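Local coordinates for 4-alpha-glucanotransferase (Corynebacterium glutamicum, PDB 5B68), which belongs to the amylomaltase (MalQ) family of enzymes and joins a TIM-barrel-type domain to a beta-sandwich domain in one chain, at residues Leu7-Asp12 / Arg59-Phe64; Thr34-Leu39 / Val44-Ser49; Asn219-Ala224 / Pro245-Val250; Arg241-Ile246 / Trp361-Gln366. All blocks are in the same frame, centred on the assembly; numbering follows the deposited sequence.

Contact 1. Residues Leu7-Asp12 / Arg59-Phe64; sequences LNELAD and RQIALF. With SO4 (sulfate ion), chain G.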
loop_
_atom_site.group_PDB
_atom_site.type_symbol
_atom_site.label_atom_id
_atom_site.label_comp_id
_atom_site.label_asym_id
_atom_site.label_seq_id
_atom_site.Cartn_x
_atom_site.Cartn_y
_atom_site.Cartn_z
ATOM N N LEU A 7 -33.116 9.751 -6.391
ATOM C CA LEU A 7 -31.680 9.847 -6.367
ATOM C C LEU A 7 -31.049 8.989 -5.256
ATOM O O LEU A 7 -30.047 8.310 -5.480
ATOM C CB LEU A 7 -31.197 11.291 -6.180
ATOM C CG LEU A 7 -30.372 12.010 -7.213
ATOM C CD1 LEU A 7 -29.709 13.224 -6.541
ATOM C CD2 LEU A 7 -29.338 11.110 -7.860
ATOM N N ASN A 8 -31.623 9.015 -4.074
ATOM C CA ASN A 8 -31.204 8.106 -2.977
ATOM C C ASN A 8 -31.344 6.637 -3.354
ATOM O O ASN A 8 -30.448 5.816 -3.063
ATOM C CB ASN A 8 -32.026 8.341 -1.693
ATOM C CG ASN A 8 -31.666 9.632 -1.008
ATOM O OD1 ASN A 8 -30.658 10.232 -1.299
ATOM N ND2 ASN A 8 -32.553 10.101 -0.135
ATOM N N GLU A 9 -32.423 6.302 -4.045
ATOM C CA GLU A 9 -32.623 4.938 -4.450
ATOM C C GLU A 9 -31.503 4.526 -5.387
ATOM O O GLU A 9 -30.941 3.427 -5.228
ATOM C CB GLU A 9 -33.976 4.735 -5.130
ATOM C CG GLU A 9 -34.365 3.270 -5.316
ATOM C CD GLU A 9 -35.760 3.077 -5.935
ATOM O OE1 GLU A 9 -36.079 1.942 -6.279
ATOM O OE2 GLU A 9 -36.528 4.039 -6.075
ATOM N N LEU A 10 -31.168 5.401 -6.305
ATOM C CA LEU A 10 -30.134 5.101 -7.271
ATOM C C LEU A 10 -28.760 5.027 -6.638
ATOM O O LEU A 10 -27.994 4.119 -6.898
ATOM C CB LEU A 10 -30.166 6.125 -8.379
ATOM C CG LEU A 10 -29.270 5.873 -9.598
ATOM C CD1 LEU A 10 -29.558 4.579 -10.362
ATOM C CD2 LEU A 10 -29.405 7.044 -10.527
ATOM N N ALA A 11 -28.448 6.022 -5.821
ATOM C CA ALA A 11 -27.216 6.013 -5.047
ATOM C C ALA A 11 -27.049 4.704 -4.255
ATOM O O ALA A 11 -25.946 4.126 -4.287
ATOM C CB ALA A 11 -27.215 7.221 -4.071
ATOM N N ASP A 12 -28.082 4.238 -3.558
ATOM C CA ASP A 12 -28.020 2.969 -2.837
ATOM C C ASP A 12 -27.650 1.787 -3.710
ATOM O O ASP A 12 -26.858 0.952 -3.289
ATOM C CB ASP A 12 -29.347 2.605 -2.148
ATOM C CG ASP A 12 -29.681 3.510 -0.999
ATOM O OD1 ASP A 12 -28.843 4.288 -0.490
ATOM O OD2 ASP A 12 -30.873 3.501 -0.665
ATOM N N ARG A 59 -35.494 5.829 -14.796
ATOM C CA ARG A 59 -35.089 4.945 -15.860
ATOM C C ARG A 59 -33.726 4.287 -15.531
ATOM O O ARG A 59 -33.503 3.139 -15.916
ATOM C CB ARG A 59 -35.046 5.689 -17.169
ATOM C CG ARG A 59 -34.492 4.912 -18.350
ATOM C CD ARG A 59 -34.425 5.748 -19.640
ATOM N NE ARG A 59 -33.768 4.961 -20.693
ATOM C CZ ARG A 59 -32.472 4.989 -20.984
ATOM N NH1 ARG A 59 -31.643 5.798 -20.345
ATOM N NH2 ARG A 59 -31.999 4.193 -21.946
ATOM N N GLN A 60 -32.826 5.015 -14.883
ATOM C CA GLN A 60 -31.560 4.371 -14.436
ATOM C C GLN A 60 -31.805 3.316 -13.347
ATOM O O GLN A 60 -31.105 2.325 -13.319
ATOM C CB GLN A 60 -30.526 5.388 -14.040
ATOM C CG GLN A 60 -29.952 6.164 -15.215
ATOM C CD GLN A 60 -29.316 5.281 -16.259
ATOM O OE1 GLN A 60 -28.555 4.364 -15.941
ATOM N NE2 GLN A 60 -29.674 5.489 -17.523
ATOM N N ILE A 61 -32.777 3.545 -12.455
ATOM C CA ILE A 61 -33.148 2.498 -11.494
ATOM C C ILE A 61 -33.594 1.227 -12.226
ATOM O O ILE A 61 -33.106 0.137 -11.967
ATOM C CB ILE A 61 -34.174 3.017 -10.512
ATOM C CG1 ILE A 61 -33.505 4.108 -9.660
ATOM C CG2 ILE A 61 -34.738 1.927 -9.626
ATOM C CD1 ILE A 61 -34.449 4.998 -8.897
ATOM N N ALA A 62 -34.575 1.359 -13.115
ATOM C CA ALA A 62 -35.086 0.224 -13.838
ATOM C C ALA A 62 -34.013 -0.480 -14.666
ATOM O O ALA A 62 -33.992 -1.705 -14.681
ATOM C CB ALA A 62 -36.295 0.616 -14.731
ATOM N N LEU A 63 -33.125 0.284 -15.317
ATOM C CA LEU A 63 -32.037 -0.299 -16.082
ATOM C C LEU A 63 -31.064 -1.093 -15.179
ATOM O O LEU A 63 -30.589 -2.153 -15.597
ATOM C CB LEU A 63 -31.251 0.699 -16.924
ATOM C CG LEU A 63 -32.001 1.088 -18.221
ATOM C CD1 LEU A 63 -31.452 2.409 -18.753
ATOM C CD2 LEU A 63 -31.926 0.012 -19.325
ATOM N N PHE A 64 -30.834 -0.598 -13.960
ATOM C CA PHE A 64 -29.975 -1.352 -13.021
ATOM C C PHE A 64 -30.614 -2.737 -12.738
ATOM O O PHE A 64 -29.943 -3.759 -12.858
ATOM C CB PHE A 64 -29.793 -0.592 -11.713
ATOM C CG PHE A 64 -28.912 -1.298 -10.746
ATOM C CD1 PHE A 64 -27.540 -1.148 -10.850
ATOM C CD2 PHE A 64 -29.443 -2.256 -9.831
ATOM C CE1 PHE A 64 -26.700 -1.810 -9.963
ATOM C CE2 PHE A 64 -28.589 -2.932 -8.960
ATOM C CZ PHE A 64 -27.237 -2.735 -9.076
HETATM S S SO4 G . -27.900 3.878 -20.693
HETATM O O1 SO4 G . -27.300 3.236 -19.502
HETATM O O2 SO4 G . -28.610 2.834 -21.499
HETATM O O3 SO4 G . -28.910 4.879 -20.301
HETATM O O4 SO4 G . -26.697 4.445 -21.404
#
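E9 and L10 of helix 5-13 meet Q60 and I61 of helix 54-69 in a helix-helix packing of the N-terminal helices. The two short axes pass 9.6 Å apart and run in nearly the same direction, 30° from parallel. L10 reaches across with its CD1 branch. L10 CD1 rests against Q60 CB at 3.9 Å and I61 CG1 at 4.0 Å. I61 carries the largest share of the contact, and its side chain crosses that of E9 at about a right angle. The extended E9 chain lays its carboxylate beside the two methyl ends, with E9 OE1 3.6 Å from I61 CG2 and E9 OE2 3.6 Å from I61 CD1. Q60 touches L10 only with its root. Its chain bends at chi2 (-58°), which carries the amide away from helix 5-13. Q60 NE2 donates to sulfate O3 at 2.9 Å. R59 NH1 donates to sulfate O3 at 2.9 Å, and R67 binds the ion too. The sulfate probably comes from the crystallisation liquor. Van der Waals packing joins the segments, including the aliphatic contact of L10 with I61 and the E9 carboxylate lying on I61, while the polar ends of R59 and Q60 serve the anion.

Contact 2. Residues Thr34-Leu39 / Val44-Ser49; sequences TLVKIL and VNLDTS. With SO4 (sulfate ion), chain G.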
loop_
_atom_site.group_PDB
_atom_site.type_symbol
_atom_site.label_atom_id
_atom_site.label_comp_id
_atom_site.label_asym_id
_atom_site.label_seq_id
_atom_site.Cartn_x
_atom_site.Cartn_y
_atom_site.Cartn_z
ATOM N N THR A 34 -23.332 16.274 -5.907
ATOM C CA THR A 34 -22.259 15.293 -5.631
ATOM C C THR A 34 -22.753 13.876 -6.015
ATOM O O THR A 34 -22.014 13.106 -6.607
ATOM C CB THR A 34 -21.824 15.363 -4.159
ATOM O OG1 THR A 34 -21.078 16.592 -3.955
ATOM C CG2 THR A 34 -20.988 14.097 -3.790
ATOM N N LEU A 35 -23.983 13.544 -5.647
ATOM C CA LEU A 35 -24.495 12.225 -5.977
ATOM C C LEU A 35 -24.472 12.006 -7.488
ATOM O O LEU A 35 -24.016 10.978 -7.965
ATOM C CB LEU A 35 -25.899 12.034 -5.446
ATOM C CG LEU A 35 -26.007 11.937 -3.906
ATOM C CD1 LEU A 35 -27.477 11.840 -3.497
ATOM C CD2 LEU A 35 -25.157 10.825 -3.251
ATOM N N VAL A 36 -25.007 12.968 -8.212
ATOM C CA VAL A 36 -25.037 12.881 -9.655
ATOM C C VAL A 36 -23.646 12.762 -10.224
ATOM O O VAL A 36 -23.434 11.953 -11.159
ATOM C CB VAL A 36 -25.839 14.092 -10.255
ATOM C CG1 VAL A 36 -25.702 14.159 -11.745
ATOM C CG2 VAL A 36 -27.312 14.009 -9.855
ATOM N N LYS A 37 -22.694 13.564 -9.752
ATOM C CA LYS A 37 -21.349 13.544 -10.369
ATOM C C LYS A 37 -20.601 12.225 -10.047
ATOM O O LYS A 37 -19.891 11.706 -10.870
ATOM C CB LYS A 37 -20.496 14.718 -9.899
ATOM C CG LYS A 37 -20.961 15.987 -10.578
ATOM C CD LYS A 37 -20.359 17.222 -9.948
ATOM C CE LYS A 37 -20.579 18.412 -10.883
ATOM N NZ LYS A 37 -20.356 19.673 -10.086
ATOM N N ILE A 38 -20.808 11.691 -8.860
ATOM C CA ILE A 38 -20.176 10.412 -8.507
ATOM C C ILE A 38 -20.875 9.286 -9.277
ATOM O O ILE A 38 -20.198 8.455 -9.823
ATOM C CB ILE A 38 -20.203 10.146 -6.993
ATOM C CG1 ILE A 38 -19.386 11.237 -6.293
ATOM C CG2 ILE A 38 -19.614 8.745 -6.666
ATOM C CD1 ILE A 38 -17.983 11.362 -6.800
ATOM N N LEU A 39 -22.194 9.316 -9.398
ATOM C CA LEU A 39 -22.882 8.312 -10.253
ATOM C C LEU A 39 -22.387 8.331 -11.700
ATOM O O LEU A 39 -22.123 7.296 -12.285
ATOM C CB LEU A 39 -24.375 8.496 -10.177
ATOM C CG LEU A 39 -24.933 8.046 -8.827
ATOM C CD1 LEU A 39 -26.345 8.579 -8.584
ATOM C CD2 LEU A 39 -25.013 6.532 -8.740
ATOM N N VAL A 44 -22.846 5.961 -14.787
ATOM C CA VAL A 44 -24.271 6.039 -14.866
ATOM C C VAL A 44 -24.626 7.192 -15.820
ATOM O O VAL A 44 -24.154 8.327 -15.644
ATOM C CB VAL A 44 -24.937 6.194 -13.492
ATOM C CG1 VAL A 44 -26.443 6.218 -13.645
ATOM C CG2 VAL A 44 -24.507 5.040 -12.516
ATOM N N ASN A 45 -25.396 6.867 -16.844
ATOM C CA ASN A 45 -25.830 7.851 -17.839
ATOM C C ASN A 45 -26.976 8.773 -17.288
ATOM O O ASN A 45 -28.144 8.425 -17.351
ATOM C CB ASN A 45 -26.247 7.084 -19.091
ATOM C CG ASN A 45 -26.632 7.994 -20.243
ATOM O OD1 ASN A 45 -26.577 9.202 -20.136
ATOM N ND2 ASN A 45 -27.017 7.391 -21.362
ATOM N N LEU A 46 -26.570 9.904 -16.732
ATOM C CA LEU A 46 -27.441 10.959 -16.268
ATOM C C LEU A 46 -26.932 12.201 -16.950
ATOM O O LEU A 46 -25.748 12.319 -17.208
ATOM C CB LEU A 46 -27.304 11.178 -14.776
ATOM C CG LEU A 46 -27.624 10.044 -13.827
ATOM C CD1 LEU A 46 -27.210 10.446 -12.428
ATOM C CD2 LEU A 46 -29.102 9.748 -13.894
ATOM N N ASP A 47 -27.811 13.150 -17.212
ATOM C CA ASP A 47 -27.445 14.263 -18.082
ATOM C C ASP A 47 -26.268 15.114 -17.570
ATOM O O ASP A 47 -26.123 15.361 -16.378
ATOM C CB ASP A 47 -28.668 15.110 -18.443
ATOM C CG ASP A 47 -29.427 14.564 -19.667
ATOM O OD1 ASP A 47 -29.458 13.328 -19.866
ATOM O OD2 ASP A 47 -30.005 15.374 -20.429
ATOM N N THR A 48 -25.442 15.519 -18.536
ATOM C CA THR A 48 -24.122 16.137 -18.370
ATOM C C THR A 48 -24.185 17.492 -17.697
ATOM O O THR A 48 -23.218 17.956 -17.107
ATOM C CB THR A 48 -23.405 16.277 -19.717
ATOM O OG1 THR A 48 -24.327 16.782 -20.685
ATOM C CG2 THR A 48 -22.891 14.935 -20.175
ATOM N N SER A 49 -25.362 18.091 -17.755
ATOM C CA SER A 49 -25.653 19.304 -17.028
ATOM C C SER A 49 -25.562 18.999 -15.541
ATOM O O SER A 49 -25.402 19.890 -14.709
ATOM C CB SER A 49 -27.045 19.799 -17.376
ATOM O OG SER A 49 -27.067 20.279 -18.705
HETATM S S SO4 G . -27.900 3.878 -20.693
HETATM O O1 SO4 G . -27.300 3.236 -19.502
HETATM O O2 SO4 G . -28.610 2.834 -21.499
HETATM O O3 SO4 G . -28.910 4.879 -20.301
HETATM O O4 SO4 G . -26.697 4.445 -21.404
#
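L39 and V44 sit where helix 32-41 ends and the chain turns back on itself, a helix C-cap region. The backbone N of V44 donates to O of L39 at 2.9 Å, with an N-H...O angle of 158°. This bond spans five residues instead of the four of the alpha helix. The side chains of the same two residues lie side by side and point the same way, with CB of L39 4.1 Å from CB of V44. V44 also fits closely over the helix end, as V44 CG2 comes within 3.3 Å of L39 O. One turn back along the helix, V36 offers CG1 to CD1 of L46 at 4.1 Å. The same CD1 touches CB of L39, so L46 fits between the two helix residues. L7 of helix 5-13 and I57 of helix 54-69 close in around this apolar patch. N45 points the other way. Its CG is anti to the backbone N (chi1 -176°), which leads N45 ND2 out to sulfate O4 at 3.0 Å. A second bond to O3 is weak. The i+5 to i backbone bond is consistent with a Schellman motif and the apolar contact between its flanking residues.

Contact 3. Residues Asn219-Ala224 / Pro245-Val250; sequences NPMHAA and PIYIRV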
loop_
_atom_site.group_PDB
_atom_site.type_symbol
_atom_site.label_atom_id
_atom_site.label_comp_id
_atom_site.label_asym_id
_atom_site.label_seq_id
_atom_site.Cartn_x
_atom_site.Cartn_y
_atom_site.Cartn_z
ATOM N N ASN A 219 9.442 1.479 2.969
ATOM C CA ASN A 219 8.516 2.266 2.164
ATOM C C ASN A 219 8.057 1.504 0.947
ATOM O O ASN A 219 8.722 0.579 0.517
ATOM C CB ASN A 219 9.180 3.567 1.687
ATOM C CG ASN A 219 10.491 3.303 0.952
ATOM O OD1 ASN A 219 10.578 3.290 -0.320
ATOM N ND2 ASN A 219 11.501 3.041 1.689
ATOM N N PRO A 220 6.919 1.967 0.341
ATOM C CA PRO A 220 6.503 1.403 -0.923
ATOM C C PRO A 220 7.630 1.552 -1.940
ATOM O O PRO A 220 8.366 2.567 -1.957
ATOM C CB PRO A 220 5.285 2.291 -1.322
ATOM C CG PRO A 220 4.761 2.887 -0.036
ATOM C CD PRO A 220 5.999 3.019 0.804
ATOM N N MET A 221 7.727 0.559 -2.797
ATOM C CA MET A 221 8.773 0.520 -3.836
ATOM C C MET A 221 8.217 0.476 -5.283
ATOM O O MET A 221 8.883 0.029 -6.245
ATOM C CB MET A 221 9.584 -0.730 -3.596
ATOM C CG MET A 221 10.155 -0.857 -2.173
ATOM S SD MET A 221 11.524 0.298 -1.967
ATOM C CE MET A 221 12.793 -0.673 -2.778
ATOM N N HIS A 222 6.980 0.917 -5.399
ATOM C CA HIS A 222 6.259 0.895 -6.655
ATOM C C HIS A 222 6.903 1.851 -7.680
ATOM O O HIS A 222 7.420 2.923 -7.353
ATOM C CB HIS A 222 4.824 1.362 -6.496
ATOM C CG HIS A 222 4.059 0.796 -5.352
ATOM N ND1 HIS A 222 3.795 -0.545 -5.242
ATOM C CD2 HIS A 222 3.422 1.399 -4.313
ATOM C CE1 HIS A 222 3.043 -0.748 -4.170
ATOM N NE2 HIS A 222 2.859 0.405 -3.563
ATOM N N ALA A 223 6.827 1.470 -8.939
ATOM C CA ALA A 223 7.423 2.270 -9.991
ATOM C C ALA A 223 6.754 3.628 -10.113
ATOM O O ALA A 223 5.565 3.753 -9.946
ATOM C CB ALA A 223 7.358 1.535 -11.316
ATOM N N ALA A 224 7.550 4.627 -10.442
ATOM C CA ALA A 224 7.050 5.942 -10.729
ATOM C C ALA A 224 7.334 6.213 -12.201
ATOM O O ALA A 224 7.367 5.308 -12.986
ATOM C CB ALA A 224 7.685 6.979 -9.827
ATOM N N PRO A 245 12.652 1.067 -10.952
ATOM C CA PRO A 245 14.020 0.756 -11.298
ATOM C C PRO A 245 15.109 1.686 -10.753
ATOM O O PRO A 245 16.249 1.299 -10.842
ATOM C CB PRO A 245 14.008 0.733 -12.869
ATOM C CG PRO A 245 12.548 0.731 -13.228
ATOM C CD PRO A 245 11.895 1.540 -12.135
ATOM N N ILE A 246 14.756 2.800 -10.124
ATOM C CA ILE A 246 15.736 3.663 -9.457
ATOM C C ILE A 246 16.561 2.963 -8.400
ATOM O O ILE A 246 17.685 3.412 -8.080
ATOM C CB ILE A 246 15.114 4.889 -8.897
ATOM C CG1 ILE A 246 16.157 6.038 -8.847
ATOM C CG2 ILE A 246 14.395 4.686 -7.556
ATOM C CD1 ILE A 246 15.526 7.307 -8.345
ATOM N N TYR A 247 16.009 1.868 -7.894
ATOM C CA TYR A 247 16.623 1.079 -6.844
ATOM C C TYR A 247 17.611 0.005 -7.320
ATOM O O TYR A 247 18.264 -0.602 -6.516
ATOM C CB TYR A 247 15.551 0.433 -5.968
ATOM C CG TYR A 247 14.695 1.387 -5.169
ATOM C CD1 TYR A 247 15.226 2.128 -4.132
ATOM C CD2 TYR A 247 13.349 1.521 -5.434
ATOM C CE1 TYR A 247 14.446 2.984 -3.402
ATOM C CE2 TYR A 247 12.573 2.370 -4.711
ATOM C CZ TYR A 247 13.124 3.104 -3.693
ATOM O OH TYR A 247 12.330 3.931 -2.979
ATOM N N ILE A 248 17.711 -0.224 -8.622
ATOM C CA ILE A 248 18.637 -1.156 -9.127
ATOM C C ILE A 248 20.073 -0.716 -8.801
ATOM O O ILE A 248 20.420 0.482 -9.004
ATOM C CB ILE A 248 18.513 -1.274 -10.644
ATOM C CG1 ILE A 248 17.155 -1.915 -11.036
ATOM C CG2 ILE A 248 19.641 -2.106 -11.189
ATOM C CD1 ILE A 248 16.894 -1.832 -12.540
ATOM N N ARG A 249 20.888 -1.639 -8.303
ATOM C CA ARG A 249 22.314 -1.384 -8.202
ATOM C C ARG A 249 22.931 -1.965 -9.438
ATOM O O ARG A 249 22.999 -3.159 -9.607
ATOM C CB ARG A 249 22.963 -2.048 -7.006
ATOM C CG ARG A 249 24.470 -1.850 -7.037
ATOM C CD ARG A 249 25.164 -2.092 -5.718
ATOM N NE ARG A 249 24.791 -1.153 -4.678
ATOM C CZ ARG A 249 25.383 -1.132 -3.498
ATOM N NH1 ARG A 249 26.357 -1.983 -3.263
ATOM N NH2 ARG A 249 25.005 -0.291 -2.564
ATOM N N VAL A 250 23.408 -1.093 -10.291
ATOM C CA VAL A 250 23.772 -1.551 -11.632
ATOM C C VAL A 250 24.955 -2.457 -11.633
ATOM O O VAL A 250 25.068 -3.396 -12.454
ATOM C CB VAL A 250 23.939 -0.347 -12.620
ATOM C CG1 VAL A 250 22.687 0.521 -12.680
ATOM C CG2 VAL A 250 25.190 0.485 -12.301
HETATM O O HOH W 1 9.706 4.062 -3.835
#
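M221 lays the end of its side chain over one face of the Y247 ring, in a Met-aromatic contact within the long loop region that follows barrel strand 215-218 of the TIM barrel. The methyl is the more central of the two overlying atoms. M221 CE stands 3.5 Å from the centroid of the Y247 ring, 13° off the normal, a CH-pi contact. The sulfur lies farther toward the hydroxyl end of the ring, with M221 SD 3.9 Å from the Y247 centroid and 3.6 Å from Y247 CE2. Bends at chi2 (-73°) and chi3 (-80°) fold the methionine over the ring, although the CA atoms of the two residues are 8.4 Å apart. The opposite face of the ring is covered by CG2 of I246, the residue just before it in the chain, so the aromatic group is packed between a methionine methyl and an isoleucine methyl. Y247 ends a short 3-10 segment, 245-247. F198 of helix 198-209 touches M221 as well, and the backbone of F198 is hydrogen-bonded to that of Y247. The residues in contact are buried, and a water in the plane of the ring, at its edge, gives the hydroxyl a polar partner. The water lies 2.8 Å from Y247 OH and donates to O of P220 at 2.7 Å.

Contact 4. Residues Arg241-Ile246 / Trp361-Gln366; sequences RFINPI and WLCDEQ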
loop_
_atom_site.group_PDB
_atom_site.type_symbol
_atom_site.label_atom_id
_atom_site.label_comp_id
_atom_site.label_asym_id
_atom_site.label_seq_id
_atom_site.Cartn_x
_atom_site.Cartn_y
_atom_site.Cartn_z
ATOM N N ARG A 241 1.787 -2.221 -9.067
ATOM C CA ARG A 241 2.235 -3.561 -9.352
ATOM C C ARG A 241 3.744 -3.615 -9.579
ATOM O O ARG A 241 4.431 -4.352 -8.946
ATOM C CB ARG A 241 1.555 -4.079 -10.588
ATOM C CG ARG A 241 1.930 -5.497 -10.957
ATOM C CD ARG A 241 1.111 -6.148 -12.046
ATOM N NE ARG A 241 1.757 -7.345 -12.485
ATOM C CZ ARG A 241 1.352 -8.087 -13.520
ATOM N NH1 ARG A 241 2.117 -9.089 -13.904
ATOM N NH2 ARG A 241 0.201 -7.809 -14.191
ATOM N N PHE A 242 4.205 -2.843 -10.541
ATOM C CA PHE A 242 5.594 -2.871 -10.923
ATOM C C PHE A 242 6.494 -2.028 -10.044
ATOM O O PHE A 242 6.027 -1.238 -9.277
ATOM C CB PHE A 242 5.726 -2.577 -12.402
ATOM C CG PHE A 242 4.947 -3.531 -13.226
ATOM C CD1 PHE A 242 5.423 -4.786 -13.448
ATOM C CD2 PHE A 242 3.705 -3.197 -13.685
ATOM C CE1 PHE A 242 4.696 -5.686 -14.173
ATOM C CE2 PHE A 242 2.967 -4.090 -14.407
ATOM C CZ PHE A 242 3.468 -5.334 -14.652
ATOM N N ILE A 243 7.792 -2.254 -10.169
ATOM C CA ILE A 243 8.782 -1.785 -9.185
ATOM C C ILE A 243 9.643 -0.666 -9.754
ATOM O O ILE A 243 9.970 -0.681 -10.953
ATOM C CB ILE A 243 9.703 -2.938 -8.804
ATOM C CG1 ILE A 243 8.919 -4.182 -8.328
ATOM C CG2 ILE A 243 10.768 -2.532 -7.787
ATOM C CD1 ILE A 243 8.072 -3.965 -7.117
ATOM N N ASN A 244 10.043 0.279 -8.893
ATOM C CA ASN A 244 10.798 1.470 -9.338
ATOM C C ASN A 244 12.248 1.022 -9.666
ATOM O O ASN A 244 12.987 0.627 -8.803
ATOM C CB ASN A 244 10.805 2.536 -8.245
ATOM C CG ASN A 244 11.251 3.870 -8.746
ATOM O OD1 ASN A 244 11.980 3.933 -9.721
ATOM N ND2 ASN A 244 10.806 4.943 -8.111
ATOM N N PRO A 245 12.652 1.067 -10.952
ATOM C CA PRO A 245 14.020 0.756 -11.298
ATOM C C PRO A 245 15.109 1.686 -10.753
ATOM O O PRO A 245 16.249 1.299 -10.842
ATOM C CB PRO A 245 14.008 0.733 -12.869
ATOM C CG PRO A 245 12.548 0.731 -13.228
ATOM C CD PRO A 245 11.895 1.540 -12.135
ATOM N N ILE A 246 14.756 2.800 -10.124
ATOM C CA ILE A 246 15.736 3.663 -9.457
ATOM C C ILE A 246 16.561 2.963 -8.400
ATOM O O ILE A 246 17.685 3.412 -8.080
ATOM C CB ILE A 246 15.114 4.889 -8.897
ATOM C CG1 ILE A 246 16.157 6.038 -8.847
ATOM C CG2 ILE A 246 14.395 4.686 -7.556
ATOM C CD1 ILE A 246 15.526 7.307 -8.345
ATOM N N TRP A 361 12.565 -7.317 -14.644
ATOM C CA TRP A 361 13.204 -8.599 -14.350
ATOM C C TRP A 361 14.409 -8.370 -13.375
ATOM O O TRP A 361 14.586 -9.118 -12.381
ATOM C CB TRP A 361 13.673 -9.304 -15.672
ATOM C CG TRP A 361 14.462 -10.502 -15.464
ATOM C CD1 TRP A 361 14.099 -11.667 -14.818
ATOM C CD2 TRP A 361 15.796 -10.726 -15.936
ATOM N NE1 TRP A 361 15.105 -12.570 -14.842
ATOM C CE2 TRP A 361 16.145 -12.041 -15.574
ATOM C CE3 TRP A 361 16.716 -9.936 -16.650
ATOM C CZ2 TRP A 361 17.412 -12.579 -15.855
ATOM C CZ3 TRP A 361 17.932 -10.504 -16.990
ATOM C CH2 TRP A 361 18.284 -11.778 -16.543
ATOM N N LEU A 362 15.146 -7.284 -13.599
ATOM C CA LEU A 362 16.275 -6.941 -12.755
ATOM C C LEU A 362 15.749 -6.599 -11.357
ATOM O O LEU A 362 16.386 -7.013 -10.342
ATOM C CB LEU A 362 17.029 -5.723 -13.292
ATOM C CG LEU A 362 17.716 -5.996 -14.679
ATOM C CD1 LEU A 362 18.344 -4.688 -15.038
ATOM C CD2 LEU A 362 18.735 -7.096 -14.730
ATOM N N CYS A 363 14.681 -5.816 -11.305
ATOM C CA CYS A 363 14.096 -5.436 -9.987
ATOM C C CYS A 363 13.672 -6.733 -9.281
ATOM O O CYS A 363 13.908 -6.925 -8.064
ATOM C CB CYS A 363 12.904 -4.528 -10.149
ATOM S SG CYS A 363 13.256 -2.863 -10.639
ATOM N N ASP A 364 13.037 -7.651 -10.022
ATOM C CA ASP A 364 12.622 -8.937 -9.452
ATOM C C ASP A 364 13.789 -9.702 -8.846
ATOM O O ASP A 364 13.706 -10.214 -7.707
ATOM C CB ASP A 364 11.899 -9.809 -10.511
ATOM C CG ASP A 364 11.449 -11.167 -9.958
ATOM O OD1 ASP A 364 10.340 -11.220 -9.410
ATOM O OD2 ASP A 364 12.168 -12.146 -9.981
ATOM N N GLU A 365 14.863 -9.870 -9.603
ATOM C CA GLU A 365 15.945 -10.668 -9.078
ATOM C C GLU A 365 16.719 -9.948 -7.940
ATOM O O GLU A 365 17.233 -10.644 -7.070
ATOM C CB GLU A 365 16.884 -11.175 -10.196
ATOM C CG GLU A 365 17.766 -10.133 -10.824
ATOM C CD GLU A 365 18.680 -10.716 -11.959
ATOM O OE1 GLU A 365 19.392 -9.938 -12.651
ATOM O OE2 GLU A 365 18.655 -11.961 -12.144
ATOM N N GLN A 366 16.837 -8.621 -7.968
ATOM C CA GLN A 366 17.571 -7.933 -6.901
ATOM C C GLN A 366 16.768 -7.950 -5.615
ATOM O O GLN A 366 17.344 -8.100 -4.528
ATOM C CB GLN A 366 17.948 -6.496 -7.288
ATOM C CG GLN A 366 19.062 -6.577 -8.374
ATOM C CD GLN A 366 19.908 -5.344 -8.553
ATOM O OE1 GLN A 366 19.801 -4.338 -7.844
ATOM N NE2 GLN A 366 20.703 -5.380 -9.631
#
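N244 OD1 accepts from the backbone N of I246 at 3.0 Å, which makes an Asx turn, and C363 SG lies beside the carbonyl O of N244, 4.0 Å away. The N-H...O angle of the turn is 166°, but the donor stands 42° out of the side-chain carbonyl plane. The contact joins the loop region after barrel strand 215-218 to helix 349-376, the helix that leads into the neighbouring barrel strand 382-387. No hydrogen bond crosses between the two segments. C363 alone brings nearly all of the helix surface to the contact. C363 CB meets CG2 of I243 at 3.8 Å, and the CG1 branch of I243 leads away from the helix. About one turn earlier on the helix, Q360 donates its NE2 to the backbone O of I243. C363 SG is anti to its own carbonyl carbon (chi1 -73°). This sets the sulfur against I243 and P245, with C363 SG 3.8 Å from P245 CA and 4.3 Å from P245 CB.

Overall arrangement
All four contacts are largely buried, in two distant regions. Contacts 1 and 2 share the N-terminal helices: L10 touches L39, Q60 packs on V44 and L46, and one sulfate binds residues of both. They are peripheral, centred about 33 and 30 Å from the centre of the chain, with exposed R59 and N45 at the anion. Contacts 3 and 4 lie deeper, about 15 and 16 Å from it, at the TIM barrel. They share P245 and I246, and M221 O and A223 N probably bond to N244 N and F242 O. Branched aliphatic groups dominate the N-terminal pair. In the barrel pair, a methionine lies on a tyrosine ring and a cysteine on I243 and P245.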